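Local structure of poly-beta-hydroxybuterate polymerase (Cupriavidus necator, 5T6O) at residues V62-E67 with S346-W351; L188-T193 with R198-V203; E21-L26 with A97-E102; S1-G6 with L222-G227. The protein catalyses the non-templated polymerisation of hydroxybutyrate units into polyhydroxybutyrate, this chain being the catalytic domain of the class I synthase. The protein carries 1 engineered substitution. All blocks are in the same frame, centred on the assembly; numbering follows the deposited sequence.

Contact 1: residues V62-E67 with S346-W351; sequences VRHVVE and SWWPDW
Helix 61-67 of the alpha/beta hydrolase fold meets the start of the late helix 348-358 through two pairs, H64 with W348 and V65 with W351. W348 CE3 stands 3.5 Å above one face of the imidazole, displaced toward its rim, and the six-membered ring of W348 is inclined to the imidazole at 55°. H64 reaches it with CG anti to the backbone N (chi1 -177°), and its CB also touches W348 CZ3 at 3.7 Å. Helix 61-67 is the connection of a beta-alpha-beta unit between the parallel neighbours 40-43 and 72-77. Its V65, packed on L40, M42 and V72, places CG2 3.5 Å from W351 CZ3 and 3.7 Å from W351 CH2, the two side chains running at about a right angle. Both indoles are fixed at their polar corners, W348 NE1 on V312 O and W351 NE1 on T144 OG1. A nearly straight capping bond of 2.8 Å runs from W348 N to S346 OG, whose hydroxyl also bonds N314 O.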
loop_
_atom_site.group_PDB
_atom_site.type_symbol
_atom_site.label_atom_id
_atom_site.label_comp_id
_atom_site.label_asym_id
_atom_site.label_seq_id
_atom_site.Cartn_x
_atom_site.Cartn_y
_atom_site.Cartn_z
ATOM N N VAL A 62 18.933 -28.088 9.615
ATOM C CA VAL A 62 19.679 -28.828 10.630
ATOM C C VAL A 62 20.849 -29.563 9.996
ATOM O O VAL A 62 22.000 -29.426 10.432
ATOM C CB VAL A 62 18.762 -29.802 11.391
ATOM C CG1 VAL A 62 19.602 -30.732 12.227
ATOM C CG2 VAL A 62 17.777 -29.026 12.283
ATOM N N ARG A 63 20.578 -30.366 8.960
ATOM C CA ARG A 63 21.661 -31.141 8.361
ATOM C C ARG A 63 22.751 -30.228 7.822
ATOM O O ARG A 63 23.943 -30.523 7.952
ATOM C CB ARG A 63 21.129 -32.048 7.253
ATOM C CG ARG A 63 22.171 -33.055 6.744
ATOM C CD ARG A 63 21.700 -33.753 5.473
ATOM N NE ARG A 63 21.460 -32.792 4.392
ATOM C CZ ARG A 63 22.390 -32.392 3.526
ATOM N NH1 ARG A 63 23.626 -32.874 3.608
ATOM N NH2 ARG A 63 22.089 -31.512 2.577
ATOM N N HIS A 64 22.365 -29.104 7.220
ATOM C CA HIS A 64 23.371 -28.197 6.689
ATOM C C HIS A 64 24.289 -27.674 7.792
ATOM O O HIS A 64 25.511 -27.595 7.606
ATOM C CB HIS A 64 22.693 -27.042 5.957
ATOM C CG HIS A 64 23.659 -26.104 5.310
ATOM N ND1 HIS A 64 24.238 -26.364 4.089
ATOM C CD2 HIS A 64 24.176 -24.927 5.734
ATOM C CE1 HIS A 64 25.066 -25.379 3.780
ATOM N NE2 HIS A 64 25.042 -24.492 4.760
ATOM N N VAL A 65 23.723 -27.306 8.946
ATOM C CA VAL A 65 24.542 -26.746 10.024
ATOM C C VAL A 65 25.442 -27.823 10.623
ATOM O O VAL A 65 26.616 -27.573 10.927
ATOM C CB VAL A 65 23.650 -26.085 11.092
ATOM C CG1 VAL A 65 24.479 -25.628 12.285
ATOM C CG2 VAL A 65 22.892 -24.895 10.488
ATOM N N VAL A 66 24.912 -29.043 10.788
ATOM C CA VAL A 66 25.733 -30.153 11.269
ATOM C C VAL A 66 26.895 -30.404 10.314
ATOM O O VAL A 66 28.022 -30.695 10.743
ATOM C CB VAL A 66 24.865 -31.413 11.468
ATOM C CG1 VAL A 66 25.728 -32.651 11.820
ATOM C CG2 VAL A 66 23.821 -31.163 12.566
ATOM N N GLU A 67 26.655 -30.276 9.006
ATOM C CA GLU A 67 27.733 -30.521 8.048
ATOM C C GLU A 67 28.745 -29.384 8.013
ATOM O O GLU A 67 29.869 -29.586 7.544
ATOM C CB GLU A 67 27.161 -30.761 6.648
ATOM C CG GLU A 67 26.469 -32.103 6.502
ATOM C CD GLU A 67 26.212 -32.479 5.056
ATOM N N SER A 346 21.970 -18.253 -2.023
ATOM C CA SER A 346 21.489 -18.414 -0.660
ATOM C C SER A 346 22.224 -17.508 0.321
ATOM O O SER A 346 23.420 -17.232 0.173
ATOM C CB SER A 346 21.667 -19.870 -0.224
ATOM O OG SER A 346 21.401 -20.013 1.165
ATOM N N TRP A 347 21.492 -17.077 1.357
ATOM C CA TRP A 347 22.079 -16.388 2.497
ATOM C C TRP A 347 22.691 -17.348 3.511
ATOM O O TRP A 347 23.363 -16.886 4.437
ATOM C CB TRP A 347 21.021 -15.517 3.188
ATOM C CG TRP A 347 19.850 -16.319 3.720
ATOM C CD1 TRP A 347 18.704 -16.660 3.045
ATOM C CD2 TRP A 347 19.734 -16.916 5.024
ATOM N NE1 TRP A 347 17.887 -17.421 3.852
ATOM C CE2 TRP A 347 18.496 -17.593 5.069
ATOM C CE3 TRP A 347 20.557 -16.940 6.158
ATOM C CZ2 TRP A 347 18.054 -18.281 6.212
ATOM C CZ3 TRP A 347 20.126 -17.623 7.277
ATOM C CH2 TRP A 347 18.883 -18.288 7.298
ATOM N N TRP A 348 22.490 -18.665 3.367
ATOM C CA TRP A 348 22.999 -19.582 4.387
ATOM C C TRP A 348 24.508 -19.470 4.564
ATOM O O TRP A 348 24.955 -19.452 5.725
ATOM C CB TRP A 348 22.611 -21.040 4.082
ATOM C CG TRP A 348 21.148 -21.357 4.245
ATOM C CD1 TRP A 348 20.123 -20.474 4.444
ATOM C CD2 TRP A 348 20.567 -22.661 4.256
ATOM N NE1 TRP A 348 18.925 -21.156 4.545
ATOM C CE2 TRP A 348 19.175 -22.501 4.430
ATOM C CE3 TRP A 348 21.090 -23.950 4.115
ATOM C CZ2 TRP A 348 18.303 -23.581 4.481
ATOM C CZ3 TRP A 348 20.217 -25.031 4.163
ATOM C CH2 TRP A 348 18.837 -24.836 4.352
ATOM N N PRO A 349 25.337 -19.395 3.508
ATOM C CA PRO A 349 26.782 -19.231 3.741
ATOM C C PRO A 349 27.138 -17.963 4.495
ATOM O O PRO A 349 28.105 -17.969 5.268
ATOM C CB PRO A 349 27.367 -19.225 2.320
ATOM C CG PRO A 349 26.403 -20.040 1.525
ATOM C CD PRO A 349 25.055 -19.658 2.083
ATOM N N ASP A 350 26.394 -16.876 4.289
ATOM C CA ASP A 350 26.638 -15.656 5.049
ATOM C C ASP A 350 26.433 -15.905 6.533
ATOM O O ASP A 350 27.266 -15.531 7.371
ATOM C CB ASP A 350 25.702 -14.547 4.570
ATOM C CG ASP A 350 25.964 -13.221 5.266
ATOM O OD1 ASP A 350 25.449 -13.011 6.387
ATOM O OD2 ASP A 350 26.683 -12.381 4.686
ATOM N N TRP A 351 25.327 -16.562 6.871
ATOM C CA TRP A 351 25.026 -16.845 8.267
ATOM C C TRP A 351 26.013 -17.846 8.873
ATOM O O TRP A 351 26.495 -17.641 9.994
ATOM C CB TRP A 351 23.592 -17.351 8.399
ATOM C CG TRP A 351 23.322 -17.828 9.790
ATOM C CD1 TRP A 351 23.442 -17.102 10.927
ATOM C CD2 TRP A 351 22.909 -19.144 10.187
ATOM N NE1 TRP A 351 23.134 -17.881 12.026
ATOM C CE2 TRP A 351 22.787 -19.135 11.594
ATOM C CE3 TRP A 351 22.625 -20.326 9.492
ATOM C CZ2 TRP A 351 22.417 -20.267 12.322
ATOM C CZ3 TRP A 351 22.232 -21.445 10.219
ATOM C CH2 TRP A 351 22.132 -21.409 11.613
#

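Contact 2: residues L188-T193 with R198-V203; sequences LELANT and RPNDLV
The carboxamides of N192 and N200 come together from opposite directions with planes 24° apart. L190 CB lies on one side of the N200 amide plane, 3.9 Å from N200 ND2, and N192 ND2 lies on the other side. The two ND2 atoms are 3.3 Å apart, but both are donors, so waters do the joining. One water accepts from N200 ND2 at 2.9 Å and from N192 N at 3.1 Å. A second accepts from N192 ND2 at 3.0 Å and donates to P199 O at 2.9 Å. The amide oxygens turn to other partners, N192 OD1 to S195 N and N200 OD1 to N205 ND2, which fixes the rotation of both groups. D201 is the N-cap of the following helix and its OD2 bonds Y237 OH of the second subunit, so the contact borders the subunit interface. It spans the turn from strand 188-191, paired antiparallel with strand 230-233, to helix 202-215, in the insertion between core strands 140-146 and 272-277, where alpha/beta hydrolases commonly carry a cap.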
loop_
_atom_site.group_PDB
_atom_site.type_symbol
_atom_site.label_atom_id
_atom_site.label_comp_id
_atom_site.label_asym_id
_atom_site.label_seq_id
_atom_site.Cartn_x
_atom_site.Cartn_y
_atom_site.Cartn_z
ATOM N N LEU A 188 -7.489 -26.112 24.183
ATOM C CA LEU A 188 -6.499 -26.354 23.147
ATOM C C LEU A 188 -7.061 -25.756 21.872
ATOM O O LEU A 188 -8.176 -26.098 21.468
ATOM C CB LEU A 188 -6.248 -27.848 22.979
ATOM C CG LEU A 188 -5.801 -28.582 24.238
ATOM C CD1 LEU A 188 -5.795 -30.085 23.993
ATOM C CD2 LEU A 188 -4.432 -28.077 24.661
ATOM N N GLU A 189 -6.321 -24.851 21.258
ATOM C CA GLU A 189 -6.764 -24.243 20.014
ATOM C C GLU A 189 -5.819 -24.664 18.904
ATOM O O GLU A 189 -4.597 -24.524 19.037
ATOM C CB GLU A 189 -6.830 -22.721 20.118
ATOM C CG GLU A 189 -8.039 -22.242 20.881
ATOM C CD GLU A 189 -9.348 -22.651 20.207
ATOM O OE1 GLU A 189 -9.354 -22.938 18.977
ATOM O OE2 GLU A 189 -10.374 -22.680 20.913
ATOM N N LEU A 190 -6.390 -25.210 17.835
ATOM C CA LEU A 190 -5.598 -25.579 16.668
ATOM C C LEU A 190 -4.879 -24.362 16.113
ATOM O O LEU A 190 -5.452 -23.271 16.029
ATOM C CB LEU A 190 -6.496 -26.168 15.583
ATOM C CG LEU A 190 -7.013 -27.579 15.810
ATOM C CD1 LEU A 190 -8.088 -27.890 14.777
ATOM C CD2 LEU A 190 -5.851 -28.565 15.722
ATOM N N ALA A 191 -3.624 -24.562 15.696
ATOM C CA ALA A 191 -2.836 -23.479 15.117
ATOM C C ALA A 191 -2.023 -23.993 13.945
ATOM O O ALA A 191 -1.527 -25.122 13.966
ATOM C CB ALA A 191 -1.873 -22.854 16.132
ATOM N N ASN A 192 -1.880 -23.154 12.923
ATOM C CA ASN A 192 -0.905 -23.407 11.878
ATOM C C ASN A 192 -0.300 -22.074 11.471
ATOM O O ASN A 192 -0.721 -21.010 11.928
ATOM C CB ASN A 192 -1.532 -24.150 10.699
ATOM C CG ASN A 192 -2.690 -23.400 10.099
ATOM O OD1 ASN A 192 -2.650 -22.188 9.967
ATOM N ND2 ASN A 192 -3.743 -24.121 9.760
ATOM N N THR A 193 0.709 -22.136 10.607
ATOM C CA THR A 193 1.508 -20.955 10.319
ATOM C C THR A 193 0.832 -20.060 9.291
ATOM O O THR A 193 0.665 -18.857 9.520
ATOM C CB THR A 193 2.893 -21.374 9.816
ATOM O OG1 THR A 193 3.563 -22.119 10.838
ATOM C CG2 THR A 193 3.725 -20.152 9.455
ATOM N N ARG A 198 -5.898 -16.336 10.345
ATOM C CA ARG A 198 -6.947 -16.634 9.387
ATOM C C ARG A 198 -7.843 -17.700 10.007
ATOM O O ARG A 198 -7.520 -18.222 11.089
ATOM C CB ARG A 198 -6.340 -17.113 8.061
ATOM C CG ARG A 198 -5.591 -16.035 7.285
ATOM C CD ARG A 198 -6.509 -14.890 6.883
ATOM N NE ARG A 198 -5.770 -13.897 6.106
ATOM C CZ ARG A 198 -6.227 -12.692 5.785
ATOM N NH1 ARG A 198 -5.465 -11.871 5.073
ATOM N NH2 ARG A 198 -7.435 -12.305 6.173
ATOM N N PRO A 199 -8.964 -18.052 9.380
ATOM C CA PRO A 199 -9.803 -19.111 9.956
ATOM C C PRO A 199 -9.038 -20.418 10.063
ATOM O O PRO A 199 -8.139 -20.704 9.266
ATOM C CB PRO A 199 -10.970 -19.222 8.967
ATOM C CG PRO A 199 -11.017 -17.845 8.309
ATOM C CD PRO A 199 -9.575 -17.482 8.164
ATOM N N ASN A 200 -9.374 -21.200 11.094
ATOM C CA ASN A 200 -8.895 -22.572 11.209
ATOM C C ASN A 200 -10.136 -23.406 11.482
ATOM O O ASN A 200 -10.574 -23.566 12.627
ATOM C CB ASN A 200 -7.837 -22.750 12.286
ATOM C CG ASN A 200 -7.061 -24.052 12.111
ATOM O OD1 ASN A 200 -7.623 -25.074 11.704
ATOM N ND2 ASN A 200 -5.774 -24.015 12.396
ATOM N N ASP A 201 -10.714 -23.927 10.412
ATOM C CA ASP A 201 -11.911 -24.734 10.521
ATOM C C ASP A 201 -11.898 -25.721 9.366
ATOM O O ASP A 201 -11.107 -25.599 8.428
ATOM C CB ASP A 201 -13.180 -23.852 10.558
ATOM C CG ASP A 201 -13.448 -23.116 9.249
ATOM O OD1 ASP A 201 -13.687 -23.799 8.224
ATOM O OD2 ASP A 201 -13.473 -21.849 9.243
ATOM N N LEU A 202 -12.783 -26.711 9.444
ATOM C CA LEU A 202 -12.717 -27.815 8.492
ATOM C C LEU A 202 -12.921 -27.326 7.060
ATOM O O LEU A 202 -12.287 -27.838 6.127
ATOM C CB LEU A 202 -13.759 -28.874 8.864
ATOM C CG LEU A 202 -13.886 -30.137 8.006
ATOM C CD1 LEU A 202 -14.331 -31.287 8.881
ATOM C CD2 LEU A 202 -14.887 -29.937 6.882
ATOM N N VAL A 203 -13.810 -26.352 6.866
ATOM C CA VAL A 203 -14.158 -25.913 5.516
ATOM C C VAL A 203 -13.036 -25.067 4.922
ATOM O O VAL A 203 -12.616 -25.282 3.776
ATOM C CB VAL A 203 -15.495 -25.149 5.523
ATOM C CG1 VAL A 203 -15.722 -24.485 4.163
ATOM C CG2 VAL A 203 -16.661 -26.087 5.891
HETATM O O HOH W 1 -4.465 -21.454 12.586
HETATM O O HOH W 2 -6.338 -22.989 8.848
#

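Contact 3: residues E21-L26 with A97-E102; sequences EYFQLL and AIRAIE. With SO4 (sulfate ion), chain C.
Apolar contact joins F23 and L25 of the strand to A100 of the helix: the A100 methyl CB lies 3.7 Å from F23 CE2 and 4.3 Å from L25 CD1. The aliphatic part of R99 contributes as well, its CG standing at the edge of the F23 ring, 4.2 Å from CE1. The arginine chain then bends at chi2 (64°) and carries the guanidinium off the ring, the two planes standing nearly perpendicular. Charged hydrogen bonds and a salt bridge form at its end. R99 NE gives a bond of 2.8 Å to sulfate O2 and R99 NH1 one of 2.9 Å to O4, both close to straight, with the sulfur in the guanidinium plane. N20 ND2 also holds this ion, which probably comes from the crystallisation liquor. R99 NH2 makes a longer, bent salt bridge of 3.3 Å to E102 OE1, from above the carboxylate plane. Strand 23-28 runs between strands 72-77 and 14-19; residues 97-102 of helix 89-108 run nearly parallel to residues 23-26, axes 27° apart, and A97 and I98 pack on helix 120-134.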
loop_
_atom_site.group_PDB
_atom_site.type_symbol
_atom_site.label_atom_id
_atom_site.label_comp_id
_atom_site.label_asym_id
_atom_site.label_seq_id
_atom_site.Cartn_x
_atom_site.Cartn_y
_atom_site.Cartn_z
ATOM N N GLU A 21 7.360 -32.404 30.196
ATOM C CA GLU A 21 5.992 -32.309 29.709
ATOM C C GLU A 21 5.886 -31.400 28.497
ATOM O O GLU A 21 4.960 -31.560 27.692
ATOM C CB GLU A 21 5.061 -31.818 30.821
ATOM C CG GLU A 21 4.845 -32.836 31.936
ATOM C CD GLU A 21 4.308 -34.165 31.422
ATOM O OE1 GLU A 21 3.367 -34.145 30.599
ATOM O OE2 GLU A 21 4.833 -35.226 31.831
ATOM N N TYR A 22 6.829 -30.479 28.334
ATOM C CA TYR A 22 6.721 -29.427 27.334
ATOM C C TYR A 22 7.484 -29.718 26.056
ATOM O O TYR A 22 7.107 -29.202 25.001
ATOM C CB TYR A 22 7.223 -28.098 27.914
ATOM C CG TYR A 22 6.385 -27.603 29.060
ATOM C CD1 TYR A 22 6.608 -28.051 30.363
ATOM C CD2 TYR A 22 5.347 -26.690 28.844
ATOM C CE1 TYR A 22 5.828 -27.601 31.420
ATOM C CE2 TYR A 22 4.556 -26.238 29.904
ATOM C CZ TYR A 22 4.803 -26.694 31.178
ATOM O OH TYR A 22 4.022 -26.237 32.221
ATOM N N PHE A 23 8.553 -30.509 26.109
ATOM C CA PHE A 23 9.374 -30.669 24.913
ATOM C C PHE A 23 10.333 -31.842 25.077
ATOM O O PHE A 23 10.529 -32.374 26.176
ATOM C CB PHE A 23 10.165 -29.393 24.609
ATOM C CG PHE A 23 11.375 -29.206 25.486
ATOM C CD1 PHE A 23 11.234 -28.876 26.822
ATOM C CD2 PHE A 23 12.656 -29.336 24.960
ATOM C CE1 PHE A 23 12.356 -28.702 27.624
ATOM C CE2 PHE A 23 13.774 -29.158 25.751
ATOM C CZ PHE A 23 13.631 -28.841 27.079
ATOM N N GLN A 24 10.908 -32.247 23.945
ATOM C CA GLN A 24 12.060 -33.138 23.888
ATOM C C GLN A 24 13.253 -32.374 23.331
ATOM O O GLN A 24 13.119 -31.618 22.362
ATOM C CB GLN A 24 11.785 -34.348 22.995
ATOM C CG GLN A 24 10.774 -35.318 23.572
ATOM C CD GLN A 24 10.555 -36.511 22.684
ATOM O OE1 GLN A 24 10.293 -36.371 21.480
ATOM N NE2 GLN A 24 10.689 -37.710 23.267
ATOM N N LEU A 25 14.422 -32.564 23.935
ATOM C CA LEU A 25 15.643 -31.979 23.398
ATOM C C LEU A 25 16.297 -32.994 22.466
ATOM O O LEU A 25 16.642 -34.095 22.900
ATOM C CB LEU A 25 16.619 -31.585 24.503
ATOM C CG LEU A 25 17.804 -30.755 23.978
ATOM C CD1 LEU A 25 17.336 -29.399 23.477
ATOM C CD2 LEU A 25 18.860 -30.595 25.072
ATOM N N LEU A 26 16.431 -32.639 21.188
ATOM C CA LEU A 26 17.172 -33.479 20.253
ATOM C C LEU A 26 18.623 -33.026 20.179
ATOM O O LEU A 26 18.923 -31.837 20.281
ATOM C CB LEU A 26 16.572 -33.423 18.847
ATOM C CG LEU A 26 15.059 -33.643 18.698
ATOM C CD1 LEU A 26 14.669 -33.767 17.216
ATOM C CD2 LEU A 26 14.602 -34.843 19.467
ATOM N N ALA A 97 11.962 -23.126 27.117
ATOM C CA ALA A 97 13.043 -22.321 26.544
ATOM C C ALA A 97 14.233 -22.234 27.496
ATOM O O ALA A 97 15.368 -22.564 27.125
ATOM C CB ALA A 97 12.539 -20.921 26.187
ATOM N N ILE A 98 13.999 -21.767 28.724
ATOM C CA ILE A 98 15.094 -21.654 29.681
ATOM C C ILE A 98 15.627 -23.036 30.033
ATOM O O ILE A 98 16.844 -23.247 30.100
ATOM C CB ILE A 98 14.632 -20.867 30.927
ATOM C CG1 ILE A 98 14.360 -19.408 30.547
ATOM C CG2 ILE A 98 15.674 -20.927 32.029
ATOM C CD1 ILE A 98 13.865 -18.546 31.707
ATOM N N ARG A 99 14.727 -24.009 30.221
ATOM C CA ARG A 99 15.154 -25.379 30.506
ATOM C C ARG A 99 16.032 -25.939 29.387
ATOM O O ARG A 99 17.051 -26.583 29.657
ATOM C CB ARG A 99 13.924 -26.267 30.728
ATOM C CG ARG A 99 14.220 -27.688 31.229
ATOM C CD ARG A 99 14.865 -27.682 32.614
ATOM N NE ARG A 99 14.706 -28.980 33.272
ATOM C CZ ARG A 99 15.703 -29.710 33.766
ATOM N NH1 ARG A 99 15.442 -30.882 34.329
ATOM N NH2 ARG A 99 16.951 -29.265 33.722
ATOM N N ALA A 100 15.660 -25.700 28.123
ATOM C CA ALA A 100 16.450 -26.232 27.013
ATOM C C ALA A 100 17.831 -25.601 26.965
ATOM O O ALA A 100 18.823 -26.279 26.669
ATOM C CB ALA A 100 15.733 -26.009 25.681
ATOM N N ILE A 101 17.913 -24.295 27.225
ATOM C CA ILE A 101 19.215 -23.642 27.311
ATOM C C ILE A 101 20.071 -24.300 28.386
ATOM O O ILE A 101 21.261 -24.577 28.169
ATOM C CB ILE A 101 19.035 -22.133 27.563
ATOM C CG1 ILE A 101 18.418 -21.468 26.330
ATOM C CG2 ILE A 101 20.369 -21.463 27.892
ATOM C CD1 ILE A 101 17.938 -20.055 26.604
ATOM N N GLU A 102 19.477 -24.570 29.559
ATOM C CA GLU A 102 20.230 -25.138 30.673
ATOM C C GLU A 102 20.743 -26.535 30.341
ATOM O O GLU A 102 21.900 -26.871 30.636
ATOM C CB GLU A 102 19.358 -25.177 31.928
ATOM C CG GLU A 102 20.025 -25.843 33.131
ATOM C CD GLU A 102 19.080 -26.052 34.315
ATOM O OE1 GLU A 102 17.843 -26.162 34.111
ATOM O OE2 GLU A 102 19.585 -26.108 35.458
HETATM S S SO4 C . 11.827 -30.811 34.487
HETATM O O1 SO4 C . 12.132 -30.363 35.840
HETATM O O2 SO4 C . 11.966 -29.688 33.549
HETATM O O3 SO4 C . 10.475 -31.347 34.434
HETATM O O4 SO4 C . 12.758 -31.877 34.132
#

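Contact 4: residues S1-G6 with L222-G227; sequences SAFEVG and LLFWNG
F3 and F224 meet with the beta carbon of one over the ring of the other. F3 CB sits above the centre of the F224 ring, 3.5 Å from the centroid and only 6° off the ring normal, a CH-pi contact in which CB lies at similar distances from all six carbons. The F3 ring itself leads on past this point toward F220 and D221 of the same helix, and the two phenyl planes are inclined at 39° with centroids 5.5 Å apart. The F3 ring comes against the base of F224, with F3 CD2 3.8 Å from F224 CB and 4.0 Å from F224 CG. F224 projects from its helix with CG anti to the backbone N (chi1 169°), which carries the ring out across the peptide of the N-terminal arm of this catalytic-domain fragment, and F3 O lies 3.8 Å from F224 CE1. V5 takes the rim rather than the face: its CG2 is near the plane of the F224 ring, 4.1 Å from CE2. Between F3 and V5, the CB of E4 points away from the helix and its carboxylate pairs with R7, while E4 N bonds N8 OD1. The arm lies ahead of strand 14-19, against the outer side of helix 220-227, whose next residue W225 points inward to Y51 and whose L223 packs on helix 202-215.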
loop_
_atom_site.group_PDB
_atom_site.type_symbol
_atom_site.label_atom_id
_atom_site.label_comp_id
_atom_site.label_asym_id
_atom_site.label_seq_id
_atom_site.Cartn_x
_atom_site.Cartn_y
_atom_site.Cartn_z
ATOM N N SER A 1 5.546 -41.583 -2.578
ATOM C CA SER A 1 5.206 -42.005 -1.221
ATOM C C SER A 1 4.842 -40.799 -0.350
ATOM O O SER A 1 5.548 -39.791 -0.348
ATOM C CB SER A 1 6.363 -42.786 -0.590
ATOM N N ALA A 2 3.736 -40.919 0.384
ATOM C CA ALA A 2 3.241 -39.834 1.219
ATOM C C ALA A 2 4.288 -39.418 2.252
ATOM O O ALA A 2 5.160 -40.197 2.640
ATOM C CB ALA A 2 1.953 -40.257 1.923
ATOM N N PHE A 3 4.193 -38.168 2.706
ATOM C CA PHE A 3 5.134 -37.698 3.711
ATOM C C PHE A 3 4.861 -38.358 5.054
ATOM O O PHE A 3 3.708 -38.567 5.442
ATOM C CB PHE A 3 5.077 -36.177 3.850
ATOM C CG PHE A 3 5.544 -35.459 2.618
ATOM C CD1 PHE A 3 6.865 -35.552 2.212
ATOM C CD2 PHE A 3 4.653 -34.751 1.834
ATOM C CE1 PHE A 3 7.296 -34.914 1.058
ATOM C CE2 PHE A 3 5.077 -34.108 0.685
ATOM C CZ PHE A 3 6.395 -34.189 0.295
ATOM N N GLU A 4 5.936 -38.703 5.760
ATOM C CA GLU A 4 5.809 -39.297 7.086
ATOM C C GLU A 4 7.001 -38.867 7.923
ATOM O O GLU A 4 8.146 -39.148 7.557
ATOM C CB GLU A 4 5.723 -40.822 7.009
ATOM C CG GLU A 4 5.638 -41.480 8.375
ATOM C CD GLU A 4 5.653 -42.997 8.310
ATOM O OE1 GLU A 4 5.518 -43.564 7.202
ATOM O OE2 GLU A 4 5.815 -43.624 9.372
ATOM N N VAL A 5 6.723 -38.186 9.039
ATOM C CA VAL A 5 7.781 -37.698 9.913
ATOM C C VAL A 5 8.601 -38.874 10.414
ATOM O O VAL A 5 8.054 -39.857 10.922
ATOM C CB VAL A 5 7.163 -36.898 11.071
ATOM C CG1 VAL A 5 8.223 -36.485 12.089
ATOM C CG2 VAL A 5 6.435 -35.699 10.527
ATOM N N GLY A 6 9.923 -38.787 10.259
ATOM C CA GLY A 6 10.816 -39.852 10.654
ATOM C C GLY A 6 11.070 -40.902 9.595
ATOM O O GLY A 6 11.912 -41.779 9.809
ATOM N N LEU A 222 5.698 -28.305 2.012
ATOM C CA LEU A 222 5.251 -27.163 2.803
ATOM C C LEU A 222 3.815 -27.362 3.267
ATOM O O LEU A 222 3.494 -27.132 4.436
ATOM C CB LEU A 222 5.386 -25.865 1.998
ATOM C CG LEU A 222 5.059 -24.529 2.677
ATOM C CD1 LEU A 222 5.741 -23.410 1.904
ATOM C CD2 LEU A 222 3.568 -24.267 2.707
ATOM N N LEU A 223 2.930 -27.773 2.358
ATOM C CA LEU A 223 1.529 -27.943 2.734
ATOM C C LEU A 223 1.367 -29.058 3.766
ATOM O O LEU A 223 0.539 -28.959 4.680
ATOM C CB LEU A 223 0.687 -28.219 1.488
ATOM C CG LEU A 223 0.622 -27.049 0.485
ATOM C CD1 LEU A 223 -0.161 -27.443 -0.759
ATOM C CD2 LEU A 223 -0.001 -25.858 1.148
ATOM N N PHE A 224 2.158 -30.122 3.644
ATOM C CA PHE A 224 2.120 -31.181 4.649
ATOM C C PHE A 224 2.512 -30.652 6.021
ATOM O O PHE A 224 1.813 -30.892 7.016
ATOM C CB PHE A 224 3.037 -32.333 4.236
ATOM C CG PHE A 224 3.268 -33.338 5.327
ATOM C CD1 PHE A 224 2.300 -34.293 5.625
ATOM C CD2 PHE A 224 4.454 -33.337 6.052
ATOM C CE1 PHE A 224 2.504 -35.215 6.628
ATOM C CE2 PHE A 224 4.662 -34.268 7.062
ATOM C CZ PHE A 224 3.687 -35.213 7.339
ATOM N N TRP A 225 3.635 -29.927 6.094
ATOM C CA TRP A 225 4.062 -29.328 7.356
ATOM C C TRP A 225 3.005 -28.379 7.900
ATOM O O TRP A 225 2.634 -28.450 9.076
ATOM C CB TRP A 225 5.383 -28.583 7.162
ATOM C CG TRP A 225 5.729 -27.698 8.314
ATOM C CD1 TRP A 225 6.165 -28.098 9.557
ATOM C CD2 TRP A 225 5.664 -26.265 8.351
ATOM N NE1 TRP A 225 6.358 -26.995 10.360
ATOM C CE2 TRP A 225 6.073 -25.863 9.641
ATOM C CE3 TRP A 225 5.306 -25.277 7.410
ATOM C CZ2 TRP A 225 6.154 -24.520 10.016
ATOM C CZ3 TRP A 225 5.368 -23.942 7.790
ATOM C CH2 TRP A 225 5.796 -23.575 9.082
ATOM N N ASN A 226 2.498 -27.485 7.056
ATOM C CA ASN A 226 1.487 -26.553 7.541
ATOM C C ASN A 226 0.230 -27.281 7.996
ATOM O O ASN A 226 -0.433 -26.841 8.941
ATOM C CB ASN A 226 1.146 -25.538 6.451
ATOM C CG ASN A 226 0.179 -24.490 6.926
ATOM O OD1 ASN A 226 0.558 -23.569 7.651
ATOM N ND2 ASN A 226 -1.079 -24.606 6.504
ATOM N N GLY A 227 -0.122 -28.381 7.331
ATOM C CA GLY A 227 -1.316 -29.130 7.689
ATOM C C GLY A 227 -1.175 -29.977 8.929
ATOM O O GLY A 227 -2.183 -30.422 9.482
#

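In the fold
Contacts 1 and 3 are buried: contact 1 joins two helices beside the large sheet through imidazole, indole and valine, whereas contact 3 sets a helix on one of its strands through a phenyl ring and an alanine, with a charged cluster at its outer side. Contact 2 is partly buried and relies on amides and water near the subunit interface; contact 4 lies on the surface and is apolar, the fragment's N-terminal arm resting chiefly on F224. Contacts 2 and 4 share the region of successive helices 202-215 and 220-227 and touch directly, T193 OG1 lying 3.2 Å from W225 CH2. Contacts 1 and 2 lie on opposite sides of the chain's centre, about 32 Å apart between centres.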